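Local coordinates for enterobactin synthetase component F-related protein (Vibrio cholerae serotype O1, PDB 4OXI) that is the adenylation domain AlmE, which probably uses ATP to activate glycine as glycyl-adenylate in a lipopolysaccharide modification pathway behind antimicrobial peptide resistance, at residues V499-S504 / G511-V516; A290-A295 / I313-Q318; N128-T133 / L535-V540; Q135-L140 / S159-T164. One frame throughout, in Å; residues are numbered along the deposited sequence.

How the contacts relate
Followed from the N terminus, the chain first reaches 128-133, the loop whose partner, 535-540, lies some 400 residues on; contact 3 thus closes a very long loop in which the other three are nested, one after another. Contact 4 comes first, pairing successive helices beside the five-stranded parallel sheet and touching contact 3 through T133. Contact 2 follows, joining a turn and the helix start after it to helix 311-318. Contact 1 is the last of the three nested contacts, a β hairpin in the C-terminal part. S504 of contact 1 reaches E314 of contact 2, and T512 meets F539 of contact 3, so the C-terminal hairpin is linked to both.

Contact 1. Residues V499-S504 / G511-V516; sequences VPWPLS and GTVAFV
The F515 ring meets V499 at its edge, where V499 CG2 lies near the ring plane and 3.8 Å from F515 CE2. The indole of W501 has P502 CB over one face, displaced toward the rim, while V513 CG1 approaches that ring obliquely and comes within 4.1 Å of W501 CB. V499 and V513 share one side of the strand pair, V499 CB lying 4.0 Å from V513 CG2. In V499 a chi1 of 178° sets CG2 beside the backbone N, facing the phenyl ring.

Backbone bonds run alongside this apolar strip. V499 and V513 form an antiparallel hydrogen-bonded pair, with V499 N 2.9 Å from V513 O and V513 N 2.8 Å from V499 O. P500 and T512 follow as a non-hydrogen-bonded pair. Past the strand end, W501 N still donates to G511 O, from 43° above the carbonyl plane, and a cis peptide then leads into P502.

The two strands form a β hairpin, with 512-516 central in a three-stranded sheet that 543-546 completes. Y545 brings its ring to F515, and helix 560-568 packs on V499, W501 and V513 through Q564, A568 and L567.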
loop_
_atom_site.group_PDB
_atom_site.type_symbol
_atom_site.label_atom_id
_atom_site.label_comp_id
_atom_site.label_asym_id
_atom_site.label_seq_id
_atom_site.Cartn_x
_atom_site.Cartn_y
_atom_site.Cartn_z
ATOM N N VAL A 499 -11.562 20.777 0.555
ATOM C CA VAL A 499 -12.768 19.995 0.331
ATOM C C VAL A 499 -12.518 18.936 -0.732
ATOM O O VAL A 499 -12.009 19.254 -1.807
ATOM C CB VAL A 499 -13.922 20.889 -0.148
ATOM C CG1 VAL A 499 -15.150 20.057 -0.413
ATOM C CG2 VAL A 499 -14.225 21.957 0.885
ATOM N N PRO A 500 -12.854 17.670 -0.427
ATOM C CA PRO A 500 -12.806 16.619 -1.452
ATOM C C PRO A 500 -13.825 16.935 -2.536
ATOM O O PRO A 500 -15.010 17.087 -2.220
ATOM C CB PRO A 500 -13.242 15.363 -0.693
ATOM C CG PRO A 500 -12.941 15.672 0.757
ATOM C CD PRO A 500 -13.235 17.141 0.895
ATOM N N TRP A 501 -13.369 17.021 -3.781
ATOM C CA TRP A 501 -14.220 17.393 -4.911
ATOM C C TRP A 501 -13.434 17.247 -6.210
ATOM O O TRP A 501 -12.265 17.625 -6.261
ATOM C CB TRP A 501 -14.686 18.846 -4.774
ATOM C CG TRP A 501 -15.739 19.178 -5.761
ATOM C CD1 TRP A 501 -15.572 19.750 -6.997
ATOM C CD2 TRP A 501 -17.139 18.914 -5.620
ATOM N NE1 TRP A 501 -16.793 19.858 -7.627
ATOM C CE2 TRP A 501 -17.769 19.351 -6.802
ATOM C CE3 TRP A 501 -17.919 18.341 -4.609
ATOM C CZ2 TRP A 501 -19.150 19.244 -6.992
ATOM C CZ3 TRP A 501 -19.290 18.233 -4.800
ATOM C CH2 TRP A 501 -19.890 18.682 -5.981
ATOM N N PRO A 502 -14.073 16.731 -7.278
ATOM C CA PRO A 502 -15.475 16.282 -7.347
ATOM C C PRO A 502 -15.707 14.893 -6.757
ATOM O O PRO A 502 -14.761 14.157 -6.471
ATOM C CB PRO A 502 -15.770 16.264 -8.857
ATOM C CG PRO A 502 -14.420 16.088 -9.514
ATOM C CD PRO A 502 -13.396 16.690 -8.591
ATOM N N LEU A 503 -16.975 14.554 -6.560
ATOM C CA LEU A 503 -17.347 13.248 -6.045
ATOM C C LEU A 503 -18.041 12.447 -7.140
ATOM O O LEU A 503 -18.801 12.996 -7.944
ATOM C CB LEU A 503 -18.278 13.394 -4.845
ATOM C CG LEU A 503 -17.804 14.283 -3.698
ATOM C CD1 LEU A 503 -18.846 14.316 -2.588
ATOM C CD2 LEU A 503 -16.461 13.811 -3.157
ATOM N N SER A 504 -17.768 11.149 -7.178
ATOM C CA SER A 504 -18.476 10.254 -8.082
ATOM C C SER A 504 -19.795 9.837 -7.426
ATOM O O SER A 504 -20.067 10.209 -6.280
ATOM C CB SER A 504 -17.618 9.030 -8.362
ATOM O OG SER A 504 -17.496 8.237 -7.195
ATOM N N GLY A 511 -10.243 14.401 -6.368
ATOM C CA GLY A 511 -9.395 15.572 -6.168
ATOM C C GLY A 511 -9.824 16.396 -4.964
ATOM O O GLY A 511 -10.753 16.013 -4.234
ATOM N N THR A 512 -9.141 17.521 -4.747
ATOM C CA THR A 512 -9.515 18.477 -3.697
ATOM C C THR A 512 -9.681 19.876 -4.284
ATOM O O THR A 512 -9.135 20.180 -5.346
ATOM C CB THR A 512 -8.443 18.573 -2.574
ATOM O OG1 THR A 512 -7.195 19.024 -3.126
ATOM C CG2 THR A 512 -8.253 17.221 -1.880
ATOM N N VAL A 513 -10.430 20.728 -3.592
ATOM C CA VAL A 513 -10.437 22.148 -3.923
ATOM C C VAL A 513 -10.159 22.966 -2.663
ATOM O O VAL A 513 -10.434 22.519 -1.541
ATOM C CB VAL A 513 -11.765 22.618 -4.596
ATOM C CG1 VAL A 513 -12.078 21.787 -5.825
ATOM C CG2 VAL A 513 -12.900 22.558 -3.625
ATOM N N ALA A 514 -9.602 24.161 -2.843
ATOM C CA ALA A 514 -9.268 24.999 -1.701
ATOM C C ALA A 514 -10.148 26.254 -1.636
ATOM O O ALA A 514 -10.411 26.884 -2.662
ATOM C CB ALA A 514 -7.794 25.365 -1.739
ATOM N N PHE A 515 -10.617 26.590 -0.434
ATOM C CA PHE A 515 -11.263 27.873 -0.163
ATOM C C PHE A 515 -10.370 28.692 0.749
ATOM O O PHE A 515 -9.939 28.212 1.800
ATOM C CB PHE A 515 -12.614 27.685 0.526
ATOM C CG PHE A 515 -13.647 27.029 -0.338
ATOM C CD1 PHE A 515 -14.545 27.798 -1.068
ATOM C CD2 PHE A 515 -13.721 25.643 -0.430
ATOM C CE1 PHE A 515 -15.502 27.204 -1.871
ATOM C CE2 PHE A 515 -14.683 25.034 -1.237
ATOM C CZ PHE A 515 -15.575 25.821 -1.957
ATOM N N VAL A 516 -10.071 29.918 0.341
ATOM C CA VAL A 516 -9.306 30.827 1.188
ATOM C C VAL A 516 -10.134 32.083 1.430
ATOM O O VAL A 516 -11.091 32.353 0.706
ATOM C CB VAL A 516 -7.970 31.197 0.548
ATOM C CG1 VAL A 516 -7.142 29.934 0.297
ATOM C CG2 VAL A 516 -8.202 31.962 -0.760
HETATM O O HOH W 1 -10.572 18.798 -7.549
#

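Contact 2. Residues A290-A295 / I313-Q318; sequences AKLSPA and IELALQ
L315 CD2 pushes into the turn at L292, lying 3.6 Å from L292 O and 3.8 Å from L292 CD2. The remaining end of the L315 side chain stays close to the same carbonyl oxygen, with L315 CD1 3.9 Å from L292 O. The two leucines cross at about a right angle. P294 adds its ring, whose CD sits 4.0 Å from L315 CD2. One residue further along each segment, A295 CB meets A316 CB at 4.1 Å, and these small side chains allow the backbones to draw near. The contact is van der Waals packing, L315 meeting side chains and the carbonyl oxygens of K291 and L292.

The L315 Cα-Cβ bond already points at the turn, and chi1 of 175° keeps the branch extended toward L292. On the opposing side, a type I turn from A290 to S293, closed by S293 N donating to A290 O at 2.9 Å, presents L292 and leads into helix 294-301 at P294. Further out, K291 makes a cation-π contact with Y261, and E314, on the helix of L315, binds S504 and S506.

Helix 311-318 links the neighbouring parallel strands 305-308 and 332-336, a β-α-β crossover of the AMP-binding fold, and the contact packs it against the start of the preceding helix.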
loop_
_atom_site.group_PDB
_atom_site.type_symbol
_atom_site.label_atom_id
_atom_site.label_comp_id
_atom_site.label_asym_id
_atom_site.label_seq_id
_atom_site.Cartn_x
_atom_site.Cartn_y
_atom_site.Cartn_z
ATOM N N ALA A 290 -1.637 2.148 -18.354
ATOM C CA ALA A 290 -2.755 1.195 -18.439
ATOM C C ALA A 290 -3.587 1.192 -17.173
ATOM O O ALA A 290 -4.605 0.516 -17.112
ATOM C CB ALA A 290 -2.259 -0.214 -18.716
ATOM N N LYS A 291 -3.146 1.933 -16.157
ATOM C CA LYS A 291 -3.890 2.010 -14.907
ATOM C C LYS A 291 -5.266 2.592 -15.151
ATOM O O LYS A 291 -6.207 2.330 -14.390
ATOM C CB LYS A 291 -3.130 2.847 -13.869
ATOM C CG LYS A 291 -2.382 1.995 -12.836
ATOM C CD LYS A 291 -1.179 2.717 -12.232
ATOM C CE LYS A 291 -1.575 3.621 -11.081
ATOM N NZ LYS A 291 -2.273 2.877 -9.993
ATOM N N LEU A 292 -5.387 3.362 -16.229
ATOM C CA LEU A 292 -6.658 3.979 -16.569
ATOM C C LEU A 292 -7.538 3.081 -17.439
ATOM O O LEU A 292 -8.679 3.440 -17.739
ATOM C CB LEU A 292 -6.452 5.356 -17.215
ATOM C CG LEU A 292 -5.968 6.415 -16.225
ATOM C CD1 LEU A 292 -5.931 7.787 -16.863
ATOM C CD2 LEU A 292 -6.856 6.421 -14.990
ATOM N N SER A 293 -7.023 1.915 -17.828
ATOM C CA SER A 293 -7.876 0.919 -18.484
ATOM C C SER A 293 -7.732 -0.465 -17.835
ATOM O O SER A 293 -7.167 -1.390 -18.425
ATOM C CB SER A 293 -7.562 0.856 -19.975
ATOM O OG SER A 293 -6.171 0.742 -20.177
ATOM N N PRO A 294 -8.248 -0.612 -16.609
ATOM C CA PRO A 294 -7.989 -1.843 -15.862
ATOM C C PRO A 294 -8.706 -3.070 -16.434
ATOM O O PRO A 294 -8.097 -4.142 -16.513
ATOM C CB PRO A 294 -8.492 -1.505 -14.451
ATOM C CG PRO A 294 -9.526 -0.443 -14.669
ATOM C CD PRO A 294 -9.010 0.372 -15.818
ATOM N N ALA A 295 -9.963 -2.916 -16.838
ATOM C CA ALA A 295 -10.705 -4.031 -17.409
ATOM C C ALA A 295 -10.066 -4.534 -18.703
ATOM O O ALA A 295 -9.954 -5.748 -18.927
ATOM C CB ALA A 295 -12.159 -3.638 -17.637
ATOM N N ILE A 313 -13.555 0.059 -10.353
ATOM C CA ILE A 313 -14.839 -0.391 -10.893
ATOM C C ILE A 313 -15.581 0.763 -11.546
ATOM O O ILE A 313 -16.159 0.608 -12.621
ATOM C CB ILE A 313 -15.747 -0.985 -9.808
ATOM C CG1 ILE A 313 -15.029 -2.117 -9.063
ATOM C CG2 ILE A 313 -17.062 -1.477 -10.427
ATOM C CD1 ILE A 313 -15.739 -2.539 -7.758
ATOM N N GLU A 314 -15.566 1.923 -10.897
ATOM C CA GLU A 314 -16.249 3.090 -11.439
ATOM C C GLU A 314 -15.631 3.498 -12.758
ATOM O O GLU A 314 -16.333 3.795 -13.728
ATOM C CB GLU A 314 -16.177 4.254 -10.461
ATOM C CG GLU A 314 -17.174 4.145 -9.337
ATOM C CD GLU A 314 -17.393 5.475 -8.650
ATOM O OE1 GLU A 314 -18.561 5.796 -8.322
ATOM O OE2 GLU A 314 -16.394 6.196 -8.448
ATOM N N LEU A 315 -14.305 3.507 -12.783
ATOM C CA LEU A 315 -13.560 3.829 -13.990
ATOM C C LEU A 315 -13.896 2.873 -15.135
ATOM O O LEU A 315 -14.117 3.299 -16.270
ATOM C CB LEU A 315 -12.069 3.786 -13.692
ATOM C CG LEU A 315 -11.125 3.972 -14.873
ATOM C CD1 LEU A 315 -11.432 5.265 -15.626
ATOM C CD2 LEU A 315 -9.698 3.989 -14.365
ATOM N N ALA A 316 -13.933 1.580 -14.837
ATOM C CA ALA A 316 -14.246 0.597 -15.862
ATOM C C ALA A 316 -15.654 0.828 -16.422
ATOM O O ALA A 316 -15.886 0.624 -17.615
ATOM C CB ALA A 316 -14.100 -0.810 -15.314
ATOM N N LEU A 317 -16.577 1.261 -15.559
ATOM C CA LEU A 317 -17.947 1.580 -15.970
ATOM C C LEU A 317 -18.018 2.834 -16.830
ATOM O O LEU A 317 -18.805 2.897 -17.783
ATOM C CB LEU A 317 -18.859 1.742 -14.754
ATOM C CG LEU A 317 -19.257 0.422 -14.101
ATOM C CD1 LEU A 317 -19.962 0.648 -12.772
ATOM C CD2 LEU A 317 -20.125 -0.385 -15.050
ATOM N N GLN A 318 -17.203 3.830 -16.490
ATOM C CA GLN A 318 -17.168 5.079 -17.246
ATOM C C GLN A 318 -16.689 4.838 -18.676
ATOM O O GLN A 318 -17.153 5.490 -19.610
ATOM C CB GLN A 318 -16.296 6.127 -16.535
ATOM C CG GLN A 318 -16.983 6.762 -15.316
ATOM C CD GLN A 318 -16.010 7.363 -14.294
ATOM O OE1 GLN A 318 -14.821 7.558 -14.574
ATOM N NE2 GLN A 318 -16.522 7.652 -13.095
#

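Contact 3. Residues N128-T133 / L535-V540; sequences NARATT and LNPTFV
P537 lies over one face of the R130 guanidinium: P537 CG sits 3.5 Å above the plane, over its centre, and P537 CB is 3.4 Å from R130 NH2. A bend in the arginine chain at chi3 (-65°) turns the planar group onto the proline ring.

Polar atoms gather around the same group. T538 OG1 lies at the edge of the guanidinium, in its plane and 3.0 Å from R130 NH1. N536 OD1 approaches that nitrogen obliquely, with the amide plane turned 71° from the guanidinium.

The contact joins two loops from distant parts of the chain, one after strand 123-126 in the AMP-binding region and the other leading into strand 543-546 of the C-terminal part. This is consistent with the two-domain build of adenylate-forming enzymes, whose small C-terminal domain closes over the large one.

Each loop is stiffened by its own asparagine in an Asx turn. N128 OD1 accepts from R130 N at 2.9 Å, in the carbonyl plane and on a lone pair, within a type I turn from N128 to A131. N536 OD1 takes two bonds, from T538 N and T538 OG1, which fix the rotation of its amide.

A water completes the link, donating to N128 OD1 and accepting from R130 NE and, at 3.1 Å, from N536 ND2. Farther out, R157 holds the carbonyls of N128 and A131, while K542 binds those of P537 and V540.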
loop_
_atom_site.group_PDB
_atom_site.type_symbol
_atom_site.label_atom_id
_atom_site.label_comp_id
_atom_site.label_asym_id
_atom_site.label_seq_id
_atom_site.Cartn_x
_atom_site.Cartn_y
_atom_site.Cartn_z
ATOM N N ASN A 128 8.121 7.224 -3.442
ATOM C CA ASN A 128 7.030 7.610 -4.339
ATOM C C ASN A 128 7.555 8.039 -5.704
ATOM O O ASN A 128 8.564 8.743 -5.788
ATOM C CB ASN A 128 6.197 8.727 -3.713
ATOM C CG ASN A 128 4.855 8.890 -4.388
ATOM O OD1 ASN A 128 4.774 9.317 -5.545
ATOM N ND2 ASN A 128 3.792 8.541 -3.676
ATOM N N ALA A 129 6.874 7.626 -6.773
ATOM C CA ALA A 129 7.308 7.952 -8.141
ATOM C C ALA A 129 7.336 9.455 -8.391
ATOM O O ALA A 129 8.044 9.936 -9.276
ATOM C CB ALA A 129 6.407 7.266 -9.188
ATOM N N ARG A 130 6.563 10.200 -7.611
ATOM C CA ARG A 130 6.524 11.649 -7.782
ATOM C C ARG A 130 7.039 12.425 -6.567
ATOM O O ARG A 130 6.742 13.595 -6.398
ATOM C CB ARG A 130 5.115 12.085 -8.209
ATOM C CG ARG A 130 4.730 11.405 -9.533
ATOM C CD ARG A 130 3.476 11.957 -10.163
ATOM N NE ARG A 130 2.312 11.693 -9.330
ATOM C CZ ARG A 130 1.084 12.129 -9.601
ATOM N NH1 ARG A 130 0.081 11.837 -8.769
ATOM N NH2 ARG A 130 0.857 12.857 -10.698
ATOM N N ALA A 131 7.817 11.762 -5.720
ATOM C CA ALA A 131 8.489 12.464 -4.636
ATOM C C ALA A 131 9.585 13.340 -5.212
ATOM O O ALA A 131 10.292 12.955 -6.160
ATOM C CB ALA A 131 9.080 11.485 -3.639
ATOM N N THR A 132 9.734 14.515 -4.617
ATOM C CA THR A 132 10.784 15.444 -4.996
ATOM C C THR A 132 12.087 15.022 -4.372
ATOM O O THR A 132 12.125 14.198 -3.437
ATOM C CB THR A 132 10.487 16.860 -4.486
ATOM O OG1 THR A 132 10.559 16.869 -3.053
ATOM C CG2 THR A 132 9.097 17.308 -4.937
ATOM N N THR A 133 13.155 15.606 -4.890
ATOM C CA THR A 133 14.483 15.394 -4.359
ATOM C C THR A 133 14.504 15.591 -2.852
ATOM O O THR A 133 15.027 14.757 -2.106
ATOM C CB THR A 133 15.445 16.372 -5.020
ATOM O OG1 THR A 133 15.514 16.053 -6.414
ATOM C CG2 THR A 133 16.828 16.259 -4.418
ATOM N N LEU A 535 3.412 18.825 -1.776
ATOM C CA LEU A 535 2.366 17.815 -1.795
ATOM C C LEU A 535 2.513 16.980 -3.060
ATOM O O LEU A 535 2.935 17.482 -4.107
ATOM C CB LEU A 535 0.970 18.461 -1.813
ATOM C CG LEU A 535 0.437 19.193 -0.581
ATOM C CD1 LEU A 535 -0.902 19.828 -0.898
ATOM C CD2 LEU A 535 0.311 18.234 0.587
ATOM N N ASN A 536 2.147 15.711 -2.965
ATOM C CA ASN A 536 1.938 14.896 -4.151
ATOM C C ASN A 536 0.845 15.534 -5.014
ATOM O O ASN A 536 -0.168 15.983 -4.480
ATOM C CB ASN A 536 1.524 13.493 -3.711
ATOM C CG ASN A 536 1.432 12.516 -4.866
ATOM O OD1 ASN A 536 0.456 12.520 -5.633
ATOM N ND2 ASN A 536 2.446 11.663 -4.995
ATOM N N PRO A 537 1.043 15.569 -6.348
ATOM C CA PRO A 537 0.112 16.176 -7.321
ATOM C C PRO A 537 -1.350 15.780 -7.102
ATOM O O PRO A 537 -2.258 16.578 -7.344
ATOM C CB PRO A 537 0.590 15.607 -8.661
ATOM C CG PRO A 537 2.059 15.393 -8.462
ATOM C CD PRO A 537 2.248 15.023 -7.005
ATOM N N THR A 538 -1.565 14.554 -6.647
ATOM C CA THR A 538 -2.909 14.047 -6.419
ATOM C C THR A 538 -3.628 14.911 -5.391
ATOM O O THR A 538 -4.831 15.157 -5.508
ATOM C CB THR A 538 -2.862 12.602 -5.900
ATOM O OG1 THR A 538 -2.192 11.783 -6.863
ATOM C CG2 THR A 538 -4.270 12.060 -5.648
ATOM N N PHE A 539 -2.872 15.383 -4.403
ATOM C CA PHE A 539 -3.436 16.109 -3.283
ATOM C C PHE A 539 -3.475 17.625 -3.508
ATOM O O PHE A 539 -4.165 18.339 -2.774
ATOM C CB PHE A 539 -2.655 15.767 -2.014
ATOM C CG PHE A 539 -2.562 14.285 -1.747
ATOM C CD1 PHE A 539 -3.640 13.441 -2.023
ATOM C CD2 PHE A 539 -1.394 13.729 -1.234
ATOM C CE1 PHE A 539 -3.549 12.063 -1.783
ATOM C CE2 PHE A 539 -1.292 12.352 -0.997
ATOM C CZ PHE A 539 -2.369 11.520 -1.269
ATOM N N VAL A 540 -2.748 18.118 -4.512
ATOM C CA VAL A 540 -2.736 19.561 -4.773
ATOM C C VAL A 540 -4.123 20.002 -5.245
ATOM O O VAL A 540 -4.675 19.421 -6.188
ATOM C CB VAL A 540 -1.674 19.967 -5.807
ATOM C CG1 VAL A 540 -1.727 21.460 -6.066
ATOM C CG2 VAL A 540 -0.283 19.592 -5.322
HETATM O O HOH W 2 2.307 9.479 -7.197
#

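Contact 4. Residues Q135-L140 / S159-T164; sequences QIQETL and SSLLET
L161 packs its two methyls against I136, Q137 and L140, joining two successive helices of the α/β fold built on the five-stranded parallel sheet. Helix 133-142 connects strand 123-126 to strand 147-149 along the chain, and helix 155-164 makes the β-α-β crossover from 147-149 to its parallel neighbour 170-173. The short helical segments cross at -64°, their axes 10.7 Å apart at closest approach.

Apolar contacts form the buried side. L161 CD2 lies 3.8 Å from I136 CG2, the two side chains crossing obliquely, and 4.1 Å from L140 CD1, where the leucines reach toward each other tip to tip. The other methyl, L161 CD1, rests 3.7 Å from Q137 CG, on the aliphatic part of a glutamine that slides past it in the opposite direction. L161 can span all three partners because a fully extended first torsion (chi1 180°) carries both methyls out toward helix 133-142. I148 of the intervening strand touches L140 and L161 alike, so the apolar patch continues into the sheet, and T133 at the start of the first helix packs on L161 and T164.

On the parts of the first helix that do not meet 159-164, E138 forms a salt bridge with R231 and T139 OG1 a hydrogen bond with Q221. Across the contact there is one weak polar bond, at the more exposed rim: the extended Q137 chain meets T164 at about a right angle, and Q137 NE2 donates to T164 OG1 over 2.7 Å, strongly bent at 117°.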
loop_
_atom_site.group_PDB
_atom_site.type_symbol
_atom_site.label_atom_id
_atom_site.label_comp_id
_atom_site.label_asym_id
_atom_site.label_seq_id
_atom_site.Cartn_x
_atom_site.Cartn_y
_atom_site.Cartn_z
ATOM N N GLN A 135 11.974 15.539 -0.702
ATOM C CA GLN A 135 11.165 14.557 0.017
ATOM C C GLN A 135 11.904 13.227 0.170
ATOM O O GLN A 135 11.801 12.577 1.211
ATOM C CB GLN A 135 9.811 14.360 -0.676
ATOM C CG GLN A 135 8.809 15.489 -0.406
ATOM C CD GLN A 135 7.885 15.735 -1.586
ATOM O OE1 GLN A 135 7.775 14.907 -2.496
ATOM N NE2 GLN A 135 7.237 16.890 -1.591
ATOM N N ILE A 136 12.642 12.840 -0.872
ATOM C CA ILE A 136 13.445 11.617 -0.859
ATOM C C ILE A 136 14.531 11.717 0.207
ATOM O O ILE A 136 14.731 10.773 0.983
ATOM C CB ILE A 136 14.084 11.340 -2.241
ATOM C CG1 ILE A 136 12.997 11.042 -3.274
ATOM C CG2 ILE A 136 15.059 10.167 -2.163
ATOM C CD1 ILE A 136 13.506 10.919 -4.703
ATOM N N GLN A 137 15.214 12.864 0.255
ATOM C CA GLN A 137 16.243 13.123 1.272
ATOM C C GLN A 137 15.655 12.972 2.677
ATOM O O GLN A 137 16.251 12.327 3.542
ATOM C CB GLN A 137 16.840 14.536 1.109
ATOM C CG GLN A 137 18.085 14.655 0.219
ATOM C CD GLN A 137 18.391 16.117 -0.225
ATOM O OE1 GLN A 137 17.534 17.004 -0.128
ATOM N NE2 GLN A 137 19.608 16.352 -0.726
ATOM N N GLU A 138 14.480 13.559 2.903
ATOM C CA GLU A 138 13.831 13.456 4.211
ATOM C C GLU A 138 13.564 11.989 4.556
ATOM O O GLU A 138 13.772 11.558 5.694
ATOM C CB GLU A 138 12.539 14.291 4.245
ATOM C CG GLU A 138 11.938 14.524 5.657
ATOM C CD GLU A 138 11.120 13.329 6.212
ATOM O OE1 GLU A 138 10.968 13.231 7.464
ATOM O OE2 GLU A 138 10.607 12.500 5.404
ATOM N N THR A 139 13.139 11.214 3.564
ATOM C CA THR A 139 12.867 9.791 3.779
ATOM C C THR A 139 14.124 8.984 4.119
ATOM O O THR A 139 14.115 8.197 5.069
ATOM C CB THR A 139 12.193 9.166 2.555
ATOM O OG1 THR A 139 10.925 9.797 2.350
ATOM C CG2 THR A 139 11.992 7.663 2.760
ATOM N N LEU A 140 15.196 9.180 3.352
ATOM C CA LEU A 140 16.467 8.494 3.608
ATOM C C LEU A 140 16.998 8.818 4.998
ATOM O O LEU A 140 17.553 7.956 5.697
ATOM C CB LEU A 140 17.509 8.904 2.565
ATOM C CG LEU A 140 17.168 8.565 1.113
ATOM C CD1 LEU A 140 18.272 9.046 0.199
ATOM C CD2 LEU A 140 16.965 7.058 0.949
ATOM N N SER A 159 20.065 11.771 -10.390
ATOM C CA SER A 159 21.062 12.836 -10.543
ATOM C C SER A 159 20.758 14.083 -9.703
ATOM O O SER A 159 21.662 14.614 -9.056
ATOM C CB SER A 159 21.250 13.204 -12.010
ATOM O OG SER A 159 22.161 14.278 -12.119
ATOM N N SER A 160 19.501 14.538 -9.679
ATOM C CA SER A 160 19.121 15.677 -8.821
ATOM C C SER A 160 19.370 15.370 -7.342
ATOM O O SER A 160 19.787 16.241 -6.579
ATOM C CB SER A 160 17.648 16.048 -9.009
ATOM O OG SER A 160 17.305 16.135 -10.377
ATOM N N LEU A 161 19.107 14.129 -6.935
ATOM C CA LEU A 161 19.346 13.726 -5.552
ATOM C C LEU A 161 20.830 13.746 -5.244
ATOM O O LEU A 161 21.247 14.248 -4.214
ATOM C CB LEU A 161 18.789 12.319 -5.278
ATOM C CG LEU A 161 19.005 11.808 -3.847
ATOM C CD1 LEU A 161 18.292 12.728 -2.883
ATOM C CD2 LEU A 161 18.516 10.360 -3.666
ATOM N N LEU A 162 21.627 13.167 -6.133
ATOM C CA LEU A 162 23.058 13.032 -5.873
ATOM C C LEU A 162 23.709 14.402 -5.804
ATOM O O LEU A 162 24.658 14.618 -5.055
ATOM C CB LEU A 162 23.723 12.186 -6.958
ATOM C CG LEU A 162 23.271 10.724 -6.973
ATOM C CD1 LEU A 162 24.023 9.946 -8.022
ATOM C CD2 LEU A 162 23.471 10.105 -5.601
ATOM N N GLU A 163 23.176 15.332 -6.583
ATOM C CA GLU A 163 23.711 16.681 -6.621
ATOM C C GLU A 163 23.657 17.373 -5.260
ATOM O O GLU A 163 24.583 18.094 -4.903
ATOM C CB GLU A 163 22.978 17.518 -7.677
ATOM C CG GLU A 163 23.363 18.991 -7.674
ATOM C CD GLU A 163 24.698 19.267 -8.371
ATOM O OE1 GLU A 163 25.417 18.298 -8.720
ATOM O OE2 GLU A 163 25.020 20.462 -8.581
ATOM N N THR A 164 22.595 17.157 -4.487
ATOM C CA THR A 164 22.478 17.901 -3.230
ATOM C C THR A 164 22.789 17.108 -1.966
ATOM O O THR A 164 23.191 17.693 -0.957
ATOM C CB THR A 164 21.105 18.556 -3.067
ATOM O OG1 THR A 164 20.097 17.545 -3.075
ATOM C CG2 THR A 164 20.850 19.539 -4.193
#